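Side-chain contacts in putative phosphohydrolase (Shewanella amazonensis, PDB 3M1T), which is of unknown function but, as an HDOD-domain protein related to HD-type phosphohydrolases, may take part in signal transduction or phosphoester hydrolysis: residues L82-I87 and A131-I136; Q118-R123 and A219-I224; P150-T155 and E172-D177. One frame throughout, in Å; residues are numbered along the deposited sequence. Where two conformers were deposited one is given.

Contact 1: residues L82-I87 and A131-I136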
ATOM      1  N   LEU A  82       1.916 -15.416   4.700  1.00 24.13           N
ATOM      2  CA  LEU A  82       0.719 -15.365   5.571  1.00 23.59           C
ATOM      3  C   LEU A  82       0.684 -14.046   6.350  1.00 21.94           C
ATOM      4  O   LEU A  82      -0.328 -13.374   6.382  1.00 21.32           O
ATOM      5  CB  LEU A  82       0.667 -16.546   6.552  1.00 24.00           C
ATOM      6  CG  LEU A  82      -0.528 -16.606   7.516  1.00 25.50           C
ATOM      7  CD1 LEU A  82      -1.803 -16.778   6.697  1.00 26.35           C
ATOM      8  CD2 LEU A  82      -0.367 -17.699   8.546  1.00 28.91           C
ATOM      9  N   ARG A  83       1.808 -13.672   6.952  1.00 21.36           N
ATOM     10  CA  ARG A  83       1.853 -12.424   7.724  1.00 19.60           C
ATOM     11  C   ARG A  83       1.406 -11.270   6.859  1.00 17.94           C
ATOM     12  O   ARG A  83       0.640 -10.422   7.294  1.00 17.28           O
ATOM     13  CB  ARG A  83       3.272 -12.143   8.233  1.00 20.73           C
ATOM     14  CG  ARG A  83       3.774 -13.067   9.291  1.00 23.31           C
ATOM     15  CD  ARG A  83       5.249 -12.719   9.556  1.00 27.16           C
ATOM     16  NE  ARG A  83       5.930 -13.683  10.399  1.00 29.87           N
ATOM     17  CZ  ARG A  83       5.971 -13.652  11.731  1.00 33.15           C
ATOM     18  NH1 ARG A  83       5.321 -12.704  12.426  1.00 30.75           N
ATOM     19  NH2 ARG A  83       6.677 -14.571  12.373  1.00 33.00           N
ATOM     20  N   THR A  84       1.891 -11.265   5.640  0.50 17.52           N
ATOM     21  CA  THR A  84       1.614 -10.200   4.756  0.50 16.53           C
ATOM     22  C   THR A  84       0.112 -10.088   4.450  0.50 16.31           C
ATOM     23  O   THR A  84      -0.429  -9.004   4.442  0.50 15.34           O
ATOM     24  CB  THR A  84       2.484 -10.381   3.553  0.50 17.04           C
ATOM     25  OG1 THR A  84       3.852 -10.531   4.020  0.50 16.94           O
ATOM     26  CG2 THR A  84       2.329  -9.187   2.636  0.50 15.25           C
ATOM     27  N   LEU A  85      -0.546 -11.223   4.227  1.00 15.48           N
ATOM     28  CA  LEU A  85      -1.973 -11.283   3.965  1.00 15.52           C
ATOM     29  C   LEU A  85      -2.812 -10.924   5.180  1.00 13.79           C
ATOM     30  O   LEU A  85      -3.887 -10.324   5.039  1.00 13.34           O
ATOM     31  CB  LEU A  85      -2.376 -12.660   3.389  1.00 15.16           C
ATOM     32  CG  LEU A  85      -1.792 -12.985   2.031  1.00 17.66           C
ATOM     33  CD1 LEU A  85      -2.341 -14.330   1.627  1.00 19.50           C
ATOM     34  CD2 LEU A  85      -2.081 -11.892   0.956  1.00 18.03           C
ATOM     35  N   VAL A  86      -2.311 -11.264   6.366  1.00 13.40           N
ATOM     36  CA  VAL A  86      -2.977 -10.846   7.626  1.00 12.63           C
ATOM     37  C   VAL A  86      -2.933  -9.342   7.736  1.00 11.84           C
ATOM     38  O   VAL A  86      -3.915  -8.715   8.028  1.00 12.60           O
ATOM     39  CB  VAL A  86      -2.363 -11.527   8.880  1.00 13.06           C
ATOM     40  CG1 VAL A  86      -2.978 -10.941  10.143  1.00 12.99           C
ATOM     41  CG2 VAL A  86      -2.560 -13.041   8.793  1.00 14.64           C
ATOM     42  N   ILE A  87      -1.759  -8.742   7.475  1.00 12.85           N
ATOM     43  CA  ILE A  87      -1.629  -7.298   7.543  1.00 13.40           C
ATOM     44  C   ILE A  87      -2.605  -6.671   6.588  1.00 13.26           C
ATOM     45  O   ILE A  87      -3.322  -5.748   6.934  1.00 12.96           O
ATOM     46  CB  ILE A  87      -0.191  -6.865   7.238  1.00 14.45           C
ATOM     47  CG1 ILE A  87       0.722  -7.305   8.373  1.00 15.71           C
ATOM     48  CG2 ILE A  87      -0.130  -5.307   7.018  1.00 15.94           C
ATOM     49  CD1 ILE A  87       2.221  -7.271   8.011  1.00 17.05           C
ATOM     50  N   ALA A 131       7.970  -4.508   0.787  1.00 10.55           N
ATOM     51  CA  ALA A 131       7.501  -3.677  -0.310  1.00 10.66           C
ATOM     52  C   ALA A 131       6.025  -3.887  -0.576  1.00  9.37           C
ATOM     53  O   ALA A 131       5.294  -2.943  -0.840  1.00  9.51           O
ATOM     54  CB  ALA A 131       8.333  -3.975  -1.592  1.00 10.31           C
ATOM     55  N   PHE A 132       5.581  -5.130  -0.477  1.00 10.87           N
ATOM     56  CA  PHE A 132       4.145  -5.412  -0.639  1.00 10.56           C
ATOM     57  C   PHE A 132       3.341  -4.609   0.416  1.00  9.93           C
ATOM     58  O   PHE A 132       2.335  -3.939   0.103  1.00 10.02           O
ATOM     59  CB  PHE A 132       3.860  -6.918  -0.515  1.00 10.48           C
ATOM     60  CG  PHE A 132       2.427  -7.267  -0.790  1.00 11.98           C
ATOM     61  CD1 PHE A 132       1.465  -7.175   0.192  1.00 14.18           C
ATOM     62  CD2 PHE A 132       2.052  -7.685  -2.059  1.00 16.00           C
ATOM     63  CE1 PHE A 132       0.111  -7.479  -0.108  1.00 17.17           C
ATOM     64  CE2 PHE A 132       0.714  -8.029  -2.360  1.00 15.12           C
ATOM     65  CZ  PHE A 132      -0.240  -7.900  -1.387  1.00 16.58           C
ATOM     66  N   THR A 133       3.811  -4.643   1.663  1.00 10.47           N
ATOM     67  CA  THR A 133       3.100  -3.945   2.710  1.00 10.74           C
ATOM     68  C   THR A 133       3.073  -2.451   2.510  1.00  9.91           C
ATOM     69  O   THR A 133       2.078  -1.788   2.765  1.00 10.53           O
ATOM     70  CB  THR A 133       3.663  -4.349   4.118  1.00 10.36           C
ATOM     71  OG1 THR A 133       3.443  -5.744   4.301  1.00 14.63           O
ATOM     72  CG2 THR A 133       2.967  -3.592   5.255  1.00 11.54           C
ATOM     73  N   CYS A 134       4.182  -1.896   2.053  1.00 10.34           N
ATOM     74  CA  CYS A 134       4.245  -0.500   1.725  1.00 10.27           C
ATOM     75  C   CYS A 134       3.175  -0.155   0.667  1.00 10.84           C
ATOM     76  O   CYS A 134       2.487   0.832   0.812  1.00 10.69           O
ATOM     77  CB  CYS A 134       5.655  -0.160   1.254  1.00 11.09           C
ATOM     78  SG  CYS A 134       6.017   1.619   1.292  1.00 13.56           S
ATOM     79  N   GLY A 135       3.047  -0.994  -0.366  1.00  9.98           N
ATOM     80  CA  GLY A 135       1.985  -0.845  -1.315  1.00 11.65           C
ATOM     81  C   GLY A 135       0.587  -0.871  -0.704  1.00 10.19           C
ATOM     82  O   GLY A 135      -0.242   0.007  -1.021  1.00 11.60           O
ATOM     83  N   ILE A 136       0.348  -1.800   0.215  1.00 11.28           N
ATOM     84  CA  ILE A 136      -0.960  -1.882   0.893  1.00 11.46           C
ATOM     85  C   ILE A 136      -1.299  -0.587   1.573  1.00 11.13           C
ATOM     86  O   ILE A 136      -2.427  -0.158   1.526  1.00 11.40           O
ATOM     87  CB  ILE A 136      -0.998  -3.025   1.912  1.00 11.71           C
ATOM     88  CG1 ILE A 136      -0.910  -4.340   1.176  1.00 11.89           C
ATOM     89  CG2 ILE A 136      -2.243  -2.914   2.856  1.00 13.83           C
ATOM     90  CD1 ILE A 136      -2.003  -4.567   0.075  1.00 17.41           C
TER
HETATM   91  O   HOH W   1       0.613  -6.415   3.717  1.00 23.68           O
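Thr-84 points its methyl group at the ring of Phe-132, and the two side chains meet at a slant. The touching atoms are Thr-84 CG2 and Phe-132 CD1, 3.3 Å apart, with Phe-132 CE1 farther off at 3.9 Å from the same methyl. Thr-84 was modelled in two conformers, so the closeness of this approach is uncertain. In the conformer described, CG2 lies anti to the backbone N and leads into the interface, while OG1 turns back to the carbonyl of Gln-80 in its own helix. One turn on, Ile-87 meets Thr-133 nearly at right angles, the branch methyls Ile-87 CG2 and Thr-133 CG2 lying 4.0 Å apart. The segments run almost parallel, at 8°, with their axes 10.2 Å apart. They belong to the all-helical HDOD domain, which is akin to the HD phosphohydrolases; His-138, just beyond the second segment, probably corresponds to the histidine of the His-Asp pair in those enzymes, and its ND1 is hydrogen-bonded to Gly-135 O. A water sits between the helices. It donates to Thr-84 O at 2.9 Å and is hydrogen-bonded to Thr-133 OG1 at 3.0 Å, bridging a backbone carbonyl and a hydroxyl that also bonds to Glu-129 O. The water also lies in the plane of the Phe-132 ring, at its edge. Behind the contact, Ile-87 reaches Val-28 on helix 19-29, whereas Phe-132 rests on Ala-114 and Gln-118 of helix 103-124.

Contact 2: residues Q118-R123 and A219-I224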
ATOM      1  N   GLN A 118       6.537  -5.620  -4.806  0.50 11.20           N
ATOM      2  CA  GLN A 118       7.136  -6.866  -4.387  0.50 12.17           C
ATOM      3  C   GLN A 118       8.143  -7.412  -5.410  0.50 12.43           C
ATOM      4  O   GLN A 118       9.202  -7.934  -5.044  0.50 13.03           O
ATOM      5  CB  GLN A 118       6.021  -7.886  -4.127  0.50 12.75           C
ATOM      6  CG  GLN A 118       6.455  -9.110  -3.379  0.50 14.93           C
ATOM      7  CD  GLN A 118       5.275  -9.985  -2.972  0.50 18.12           C
ATOM      8  OE1 GLN A 118       4.472 -10.396  -3.815  0.50 17.63           O
ATOM      9  NE2 GLN A 118       5.170 -10.276  -1.666  0.50 16.68           N
ATOM     10  N   GLU A 119       7.782  -7.325  -6.692  1.00 11.89           N
ATOM     11  CA  GLU A 119       8.648  -7.737  -7.782  1.00 12.00           C
ATOM     12  C   GLU A 119       9.875  -6.821  -7.878  1.00 11.80           C
ATOM     13  O   GLU A 119      10.992  -7.282  -8.077  1.00 12.41           O
ATOM     14  CB  GLU A 119       7.883  -7.677  -9.106  1.00 11.36           C
ATOM     15  CG  GLU A 119       8.721  -8.031 -10.329  1.00 10.90           C
ATOM     16  CD  GLU A 119       9.345  -9.425 -10.288  1.00 15.37           C
ATOM     17  OE1 GLU A 119       8.750 -10.342  -9.652  1.00 15.31           O
ATOM     18  OE2 GLU A 119      10.394  -9.602 -10.950  1.00 13.12           O
ATOM     19  N   LEU A 120       9.652  -5.519  -7.745  1.00 11.57           N
ATOM     20  CA  LEU A 120      10.791  -4.588  -7.752  1.00 11.37           C
ATOM     21  C   LEU A 120      11.773  -4.910  -6.623  1.00 10.89           C
ATOM     22  O   LEU A 120      12.984  -4.867  -6.817  1.00 11.38           O
ATOM     23  CB  LEU A 120      10.321  -3.130  -7.644  1.00 10.92           C
ATOM     24  CG  LEU A 120       9.351  -2.649  -8.706  1.00 10.18           C
ATOM     25  CD1 LEU A 120       8.930  -1.191  -8.505  1.00 10.50           C
ATOM     26  CD2 LEU A 120       9.893  -2.863 -10.135  1.00 11.46           C
ATOM     27  N   ALA A 121      11.240  -5.198  -5.426  1.00 10.24           N
ATOM     28  CA  ALA A 121      12.076  -5.546  -4.273  1.00 10.94           C
ATOM     29  C   ALA A 121      12.929  -6.790  -4.511  1.00 12.35           C
ATOM     30  O   ALA A 121      14.101  -6.880  -4.114  1.00 13.89           O
ATOM     31  CB  ALA A 121      11.184  -5.773  -3.020  1.00 10.71           C
ATOM     32  N   LYS A 122      12.315  -7.778  -5.142  1.00 13.68           N
ATOM     33  CA  LYS A 122      13.035  -8.994  -5.501  1.00 15.12           C
ATOM     34  C   LYS A 122      14.238  -8.661  -6.342  1.00 15.41           C
ATOM     35  O   LYS A 122      15.339  -9.193  -6.116  1.00 15.72           O
ATOM     36  CB  LYS A 122      12.121  -9.936  -6.251  1.00 15.97           C
ATOM     37  CG  LYS A 122      11.231 -10.734  -5.319  1.00 21.32           C
ATOM     38  CD  LYS A 122      10.226 -11.585  -6.061  1.00 26.39           C
ATOM     39  CE  LYS A 122       9.054 -11.965  -5.140  1.00 28.26           C
ATOM     40  NZ  LYS A 122       8.266 -13.072  -5.755  1.00 30.40           N
ATOM     41  N   ARG A 123      14.033  -7.771  -7.319  1.00 14.58           N
ATOM     42  CA  ARG A 123      15.104  -7.316  -8.194  1.00 14.31           C
ATOM     43  C   ARG A 123      16.169  -6.456  -7.526  1.00 15.20           C
ATOM     44  O   ARG A 123      17.350  -6.532  -7.888  1.00 16.04           O
ATOM     45  CB  ARG A 123      14.504  -6.586  -9.406  1.00 13.43           C
ATOM     46  CG  ARG A 123      13.791  -7.563 -10.378  1.00 13.23           C
ATOM     47  CD  ARG A 123      12.818  -6.895 -11.350  1.00 12.75           C
ATOM     48  NE  ARG A 123      12.276  -7.936 -12.204  1.00 12.51           N
ATOM     49  CZ  ARG A 123      12.782  -8.361 -13.355  1.00 12.32           C
ATOM     50  NH1 ARG A 123      13.841  -7.774 -13.896  1.00 11.19           N
ATOM     51  NH2 ARG A 123      12.216  -9.394 -13.976  1.00 14.58           N
ATOM     52  N   ALA A 219       6.894   4.973  -6.220  1.00 10.04           N
ATOM     53  CA  ALA A 219       6.765   5.930  -7.343  1.00 10.56           C
ATOM     54  C   ALA A 219       6.671   5.189  -8.687  1.00 10.09           C
ATOM     55  O   ALA A 219       5.799   5.490  -9.533  1.00 11.34           O
ATOM     56  CB  ALA A 219       7.914   6.898  -7.332  1.00  9.13           C
HETATM   57  N   MSE A 220       7.557   4.223  -8.860  1.00 10.41           N
HETATM   58  CA  MSE A 220       7.627   3.423 -10.074  1.00  9.76           C
HETATM   59  C   MSE A 220       6.369   2.574 -10.264  1.00  9.68           C
HETATM   60  O   MSE A 220       5.707   2.598 -11.312  1.00  9.81           O
HETATM   61  CB  MSE A 220       8.887   2.584 -10.074  1.00  9.16           C
HETATM   62  CG  MSE A 220       8.960   1.618 -11.247  1.00 10.92           C
HETATM   63 SE   MSE A 220      10.813   1.235 -11.641  0.75  8.90          SE
HETATM   64  CE  MSE A 220      10.541   0.398 -13.412  1.00  9.27           C
ATOM     65  N   ALA A 221       5.979   1.872  -9.193  1.00  9.17           N
ATOM     66  CA  ALA A 221       4.839   0.949  -9.208  1.00 10.13           C
ATOM     67  C   ALA A 221       3.537   1.717  -9.476  1.00 10.16           C
ATOM     68  O   ALA A 221       2.667   1.260 -10.231  1.00  9.82           O
ATOM     69  CB  ALA A 221       4.781   0.169  -7.878  1.00  9.33           C
ATOM     70  N   LYS A 222       3.391   2.902  -8.866  1.00 10.96           N
ATOM     71  CA  LYS A 222       2.201   3.718  -9.095  1.00 10.76           C
ATOM     72  C   LYS A 222       2.029   4.151 -10.548  1.00 11.95           C
ATOM     73  O   LYS A 222       0.926   4.154 -11.063  1.00 10.71           O
ATOM     74  CB  LYS A 222       2.206   4.956  -8.206  1.00 11.84           C
ATOM     75  CG  LYS A 222       1.972   4.658  -6.746  1.00 12.53           C
ATOM     76  CD  LYS A 222       2.161   5.898  -5.912  1.00 11.06           C
ATOM     77  CE  LYS A 222       1.077   6.953  -6.135  1.00 14.39           C
ATOM     78  NZ  LYS A 222       1.413   8.245  -5.466  1.00 15.40           N
ATOM     79  N   GLN A 223       3.143   4.556 -11.138  1.00 11.09           N
ATOM     80  CA  GLN A 223       3.154   4.998 -12.539  1.00 11.27           C
ATOM     81  C   GLN A 223       2.853   3.834 -13.454  1.00 10.87           C
ATOM     82  O   GLN A 223       2.068   3.984 -14.411  1.00 11.72           O
ATOM     83  CB  GLN A 223       4.467   5.693 -12.864  1.00 10.99           C
ATOM     84  CG  GLN A 223       4.402   6.397 -14.277  1.00 14.69           C
ATOM     85  CD  GLN A 223       5.469   7.413 -14.556  1.00 17.72           C
ATOM     86  OE1 GLN A 223       6.208   7.833 -13.669  1.00 17.80           O
ATOM     87  NE2 GLN A 223       5.600   7.811 -15.862  1.00 17.32           N
ATOM     88  N   ILE A 224       3.387   2.659 -13.151  1.00  9.72           N
ATOM     89  CA  ILE A 224       3.155   1.463 -13.953  1.00  9.47           C
ATOM     90  C   ILE A 224       1.682   1.106 -13.900  1.00 10.82           C
ATOM     91  O   ILE A 224       1.029   0.849 -14.922  1.00 12.70           O
ATOM     92  CB  ILE A 224       4.011   0.278 -13.442  1.00  9.39           C
ATOM     93  CG1 ILE A 224       5.532   0.529 -13.686  1.00  8.90           C
ATOM     94  CG2 ILE A 224       3.539  -1.027 -14.032  1.00 10.15           C
ATOM     95  CD1 ILE A 224       6.440  -0.543 -13.061  1.00 11.00           C
TER
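Leu-120 carries this contact from the side of helix 103-124, laying one methyl against the stem of selenomethionine Met-220. Its CD1 stands 3.9 Å from Met-220 CG and somewhat farther, 4.1 Å, from Met-220 CB, the two side chains meeting at a slant. A second apolar contact joins Leu-120 CD1 to Ala-221 CB at 4.4 Å. The leucine reaches this far because its chi2 of 179° sets CD1 anti to CA, at the far end of the side chain. Met-220 extends beyond CG, so its selenium is carried past the point of contact. All three touching residues are buried, yet the patch is small, 117 Å² in all, and Ile-224, although it points toward the other helix, brings its CD1 no nearer than 5.1 Å to Leu-120 CD2. On the solvent side of segment 118-123, Lys-122 is exposed. Along the flank of the same helix, Arg-123 NE forms a salt bridge with Glu-119 OE2 at 2.8 Å, one helical turn back. That carboxylate oxygen uses its anti lone pair and lies close to the guanidinium plane; Glu-119 OE1 has a second cationic partner in Lys-259, and Arg-123 NH1 bonds to the carbonyls of Asp-252 and Gly-254. Met-220 and Ile-224 continue onto helix 236-247 through Ile-243 and Leu-240, while Ala-221 packs on Val-113, Ile-116 and Cys-117 of helix 103-124.

Contact 3: residues P150-T155 and E172-D177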
ATOM      1  N   PRO A 150     -14.036  16.688   4.096  1.00 11.95           N
ATOM      2  CA  PRO A 150     -14.811  16.441   2.857  1.00 12.16           C
ATOM      3  C   PRO A 150     -14.929  17.633   1.926  1.00 10.32           C
ATOM      4  O   PRO A 150     -14.815  17.481   0.666  1.00  8.45           O
ATOM      5  CB  PRO A 150     -16.174  15.985   3.368  1.00 13.37           C
ATOM      6  CG  PRO A 150     -16.123  16.022   4.830  1.00 13.65           C
ATOM      7  CD  PRO A 150     -14.773  16.307   5.313  1.00 13.07           C
ATOM      8  N   ALA A 151     -15.191  18.810   2.493  1.00 10.45           N
ATOM      9  CA  ALA A 151     -15.378  19.993   1.683  1.00 11.29           C
ATOM     10  C   ALA A 151     -14.078  20.384   0.924  1.00 10.64           C
ATOM     11  O   ALA A 151     -14.086  20.625  -0.280  1.00  9.70           O
ATOM     12  CB  ALA A 151     -15.895  21.138   2.544  1.00 12.84           C
ATOM     13  N   VAL A 152     -12.979  20.444   1.660  1.00  9.64           N
ATOM     14  CA  VAL A 152     -11.676  20.682   1.061  1.00  9.16           C
ATOM     15  C   VAL A 152     -11.329  19.650  -0.010  1.00  7.67           C
ATOM     16  O   VAL A 152     -10.859  19.993  -1.069  1.00  7.74           O
ATOM     17  CB  VAL A 152     -10.569  20.815   2.126  1.00  9.43           C
ATOM     18  CG1 VAL A 152      -9.195  20.798   1.488  1.00 10.66           C
ATOM     19  CG2 VAL A 152     -10.840  22.111   2.893  1.00 11.49           C
ATOM     20  N   ALA A 153     -11.564  18.364   0.270  1.00  8.09           N
ATOM     21  CA  ALA A 153     -11.288  17.334  -0.711  1.00  7.82           C
ATOM     22  C   ALA A 153     -12.031  17.548  -1.996  1.00  7.22           C
ATOM     23  O   ALA A 153     -11.482  17.397  -3.065  1.00  7.08           O
ATOM     24  CB  ALA A 153     -11.635  15.944  -0.135  1.00  8.04           C
ATOM     25  N   ALA A 154     -13.305  17.919  -1.914  1.00  7.49           N
ATOM     26  CA  ALA A 154     -14.074  18.186  -3.099  1.00  7.02           C
ATOM     27  C   ALA A 154     -13.558  19.416  -3.887  1.00  7.11           C
ATOM     28  O   ALA A 154     -13.467  19.436  -5.126  1.00  8.31           O
ATOM     29  CB  ALA A 154     -15.577  18.409  -2.724  1.00  7.85           C
ATOM     30  N   THR A 155     -13.225  20.455  -3.124  1.00  7.64           N
ATOM     31  CA  THR A 155     -12.650  21.672  -3.713  1.00  7.81           C
ATOM     32  C   THR A 155     -11.355  21.345  -4.431  1.00  6.81           C
ATOM     33  O   THR A 155     -11.101  21.849  -5.556  1.00  7.96           O
ATOM     34  CB  THR A 155     -12.457  22.718  -2.619  1.00  7.91           C
ATOM     35  OG1 THR A 155     -13.764  23.059  -2.121  1.00 10.41           O
ATOM     36  CG2 THR A 155     -11.754  23.979  -3.189  1.00  7.90           C
ATOM     37  N   GLU A 172      -1.547  23.494   0.097  1.00  8.64           N
ATOM     38  CA  GLU A 172      -2.080  24.802   0.218  1.00  9.15           C
ATOM     39  C   GLU A 172      -3.211  24.878   1.171  1.00  8.54           C
ATOM     40  O   GLU A 172      -3.220  25.811   1.968  1.00 11.37           O
ATOM     41  CB  GLU A 172      -2.573  25.370  -1.143  1.00  7.98           C
ATOM     42  CG  GLU A 172      -1.484  25.642  -2.163  1.00  8.00           C
ATOM     43  CD  GLU A 172      -1.885  26.564  -3.294  1.00  7.44           C
ATOM     44  OE1 GLU A 172      -2.976  27.137  -3.201  1.00  8.39           O
ATOM     45  OE2 GLU A 172      -1.052  26.747  -4.217  1.00 10.76           O
ATOM     46  N   LEU A 173      -4.220  23.992   1.068  1.00  8.52           N
ATOM     47  CA  LEU A 173      -5.437  24.147   1.824  1.00  9.04           C
ATOM     48  C   LEU A 173      -5.412  23.445   3.195  1.00  9.63           C
ATOM     49  O   LEU A 173      -6.166  23.822   4.076  1.00 12.21           O
ATOM     50  CB  LEU A 173      -6.628  23.636   1.002  1.00  9.20           C
ATOM     51  CG  LEU A 173      -6.907  24.471  -0.247  1.00  9.39           C
ATOM     52  CD1 LEU A 173      -8.087  23.851  -1.024  1.00  8.26           C
ATOM     53  CD2 LEU A 173      -7.198  25.887   0.166  1.00  9.11           C
ATOM     54  N   LEU A 174      -4.577  22.438   3.341  1.00 10.25           N
ATOM     55  CA  LEU A 174      -4.490  21.632   4.558  1.00 10.39           C
ATOM     56  C   LEU A 174      -3.172  21.799   5.302  1.00 11.40           C
ATOM     57  O   LEU A 174      -3.136  21.505   6.491  1.00 13.00           O
ATOM     58  CB  LEU A 174      -4.632  20.154   4.230  1.00 10.71           C
ATOM     59  CG  LEU A 174      -5.956  19.740   3.547  1.00 10.46           C
ATOM     60  CD1 LEU A 174      -5.836  18.295   3.020  1.00 11.94           C
ATOM     61  CD2 LEU A 174      -7.132  19.955   4.468  1.00 12.88           C
ATOM     62  N   GLY A 175      -2.105  22.162   4.610  1.00 10.03           N
ATOM     63  CA  GLY A 175      -0.782  22.277   5.194  1.00 10.70           C
ATOM     64  C   GLY A 175      -0.005  20.961   5.184  1.00 10.25           C
ATOM     65  O   GLY A 175       1.135  20.894   5.723  1.00 11.74           O
ATOM     66  N   TYR A 176      -0.567  19.907   4.592  1.00  9.88           N
ATOM     67  CA  TYR A 176       0.111  18.642   4.401  1.00  9.81           C
ATOM     68  C   TYR A 176      -0.539  17.965   3.219  1.00 10.87           C
ATOM     69  O   TYR A 176      -1.615  18.443   2.769  1.00 11.21           O
ATOM     70  CB  TYR A 176      -0.034  17.767   5.690  1.00  9.61           C
ATOM     71  CG  TYR A 176      -1.445  17.510   6.095  1.00  7.86           C
ATOM     72  CD1 TYR A 176      -2.182  16.540   5.448  1.00  9.63           C
ATOM     73  CD2 TYR A 176      -2.105  18.314   7.006  1.00  7.37           C
ATOM     74  CE1 TYR A 176      -3.472  16.352   5.774  1.00  8.26           C
ATOM     75  CE2 TYR A 176      -3.429  18.100   7.376  1.00  9.05           C
ATOM     76  CZ  TYR A 176      -4.123  17.137   6.712  1.00  9.33           C
ATOM     77  OH  TYR A 176      -5.449  16.948   7.035  1.00 13.78           O
ATOM     78  N   ASP A 177       0.068  16.892   2.705  1.00  9.71           N
ATOM     79  CA  ASP A 177      -0.537  16.156   1.592  1.00 11.36           C
ATOM     80  C   ASP A 177      -0.888  14.719   1.955  1.00 10.82           C
ATOM     81  O   ASP A 177      -0.705  14.263   3.115  1.00 10.92           O
ATOM     82  CB  ASP A 177       0.276  16.192   0.316  1.00 10.78           C
ATOM     83  CG  ASP A 177       1.622  15.526   0.420  1.00 15.15           C
ATOM     84  OD1 ASP A 177       1.782  14.564   1.181  1.00 13.17           O
ATOM     85  OD2 ASP A 177       2.571  15.996  -0.279  1.00 16.04           O
TER
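Leu-174, which meets Val-152 across the contact, also places its CB over one face of the Tyr-176 ring, 3.9 Å above the plane and displaced toward the rim. The tyrosine itself does not touch segment 150-155; it lies against Lys-10 and Asp-149, so the leucine stands between the aromatic ring and the valine. From the other helix, Val-152 sends a single methyl, CG1, between two consecutive leucines. This methyl is 3.7 Å from Leu-174 CD2 and 3.9 Å from Leu-173 CB. With chi1 at 169°, CG1 is anti to the backbone N and leads toward both leucines. The side chains of Val-152 and Leu-174 lie alongside each other, pointing opposite ways, whereas Val-152 and Leu-173 meet at a slant. At the outer margin Thr-155 CG2 comes within 4.3 Å of Leu-173 CD1, a looser apolar approach between two exposed residues that also touch a crystal neighbour. The helix ends just after these leucines: Gly-175 leaves helical geometry with a positive phi of 87°, where glycine, having no CB, escapes a collision with the carbonyl O of Leu-174. Asp-177 is the N-cap of the next helix, its OD1 accepting a hydrogen bond from Glu-180 N. The contact thus pairs the start of helix 150-161 with the end of helix 166-174, its successor in the chain, at the surface of the domain. Helix 140-148 lies beneath both, touching Ala-153 through Val-146 and Leu-174 through Ile-145; helix 178-188 follows directly.

Overall arrangement
Contacts 1 and 2 lie in the interior, their centres 14 Å apart, and they touch where Ala-131 packs on Ala-121, so helices 79-94, 128-137, 103-124 and 213-227 form one connected path. Along the chain their segments alternate, tying together parts of the protein far apart in sequence. Contact 3 comes after contact 1 and between the two segments of contact 2. It lies at the periphery, its centre 29 Å from each of the others, and its nearest atoms are about 9 Å from contact 2 and 14 Å from contact 1. In this strandless chain, contacts 1 and 2 join helices distant in sequence in the interior, whereas contact 3 pairs successive helices at the edge.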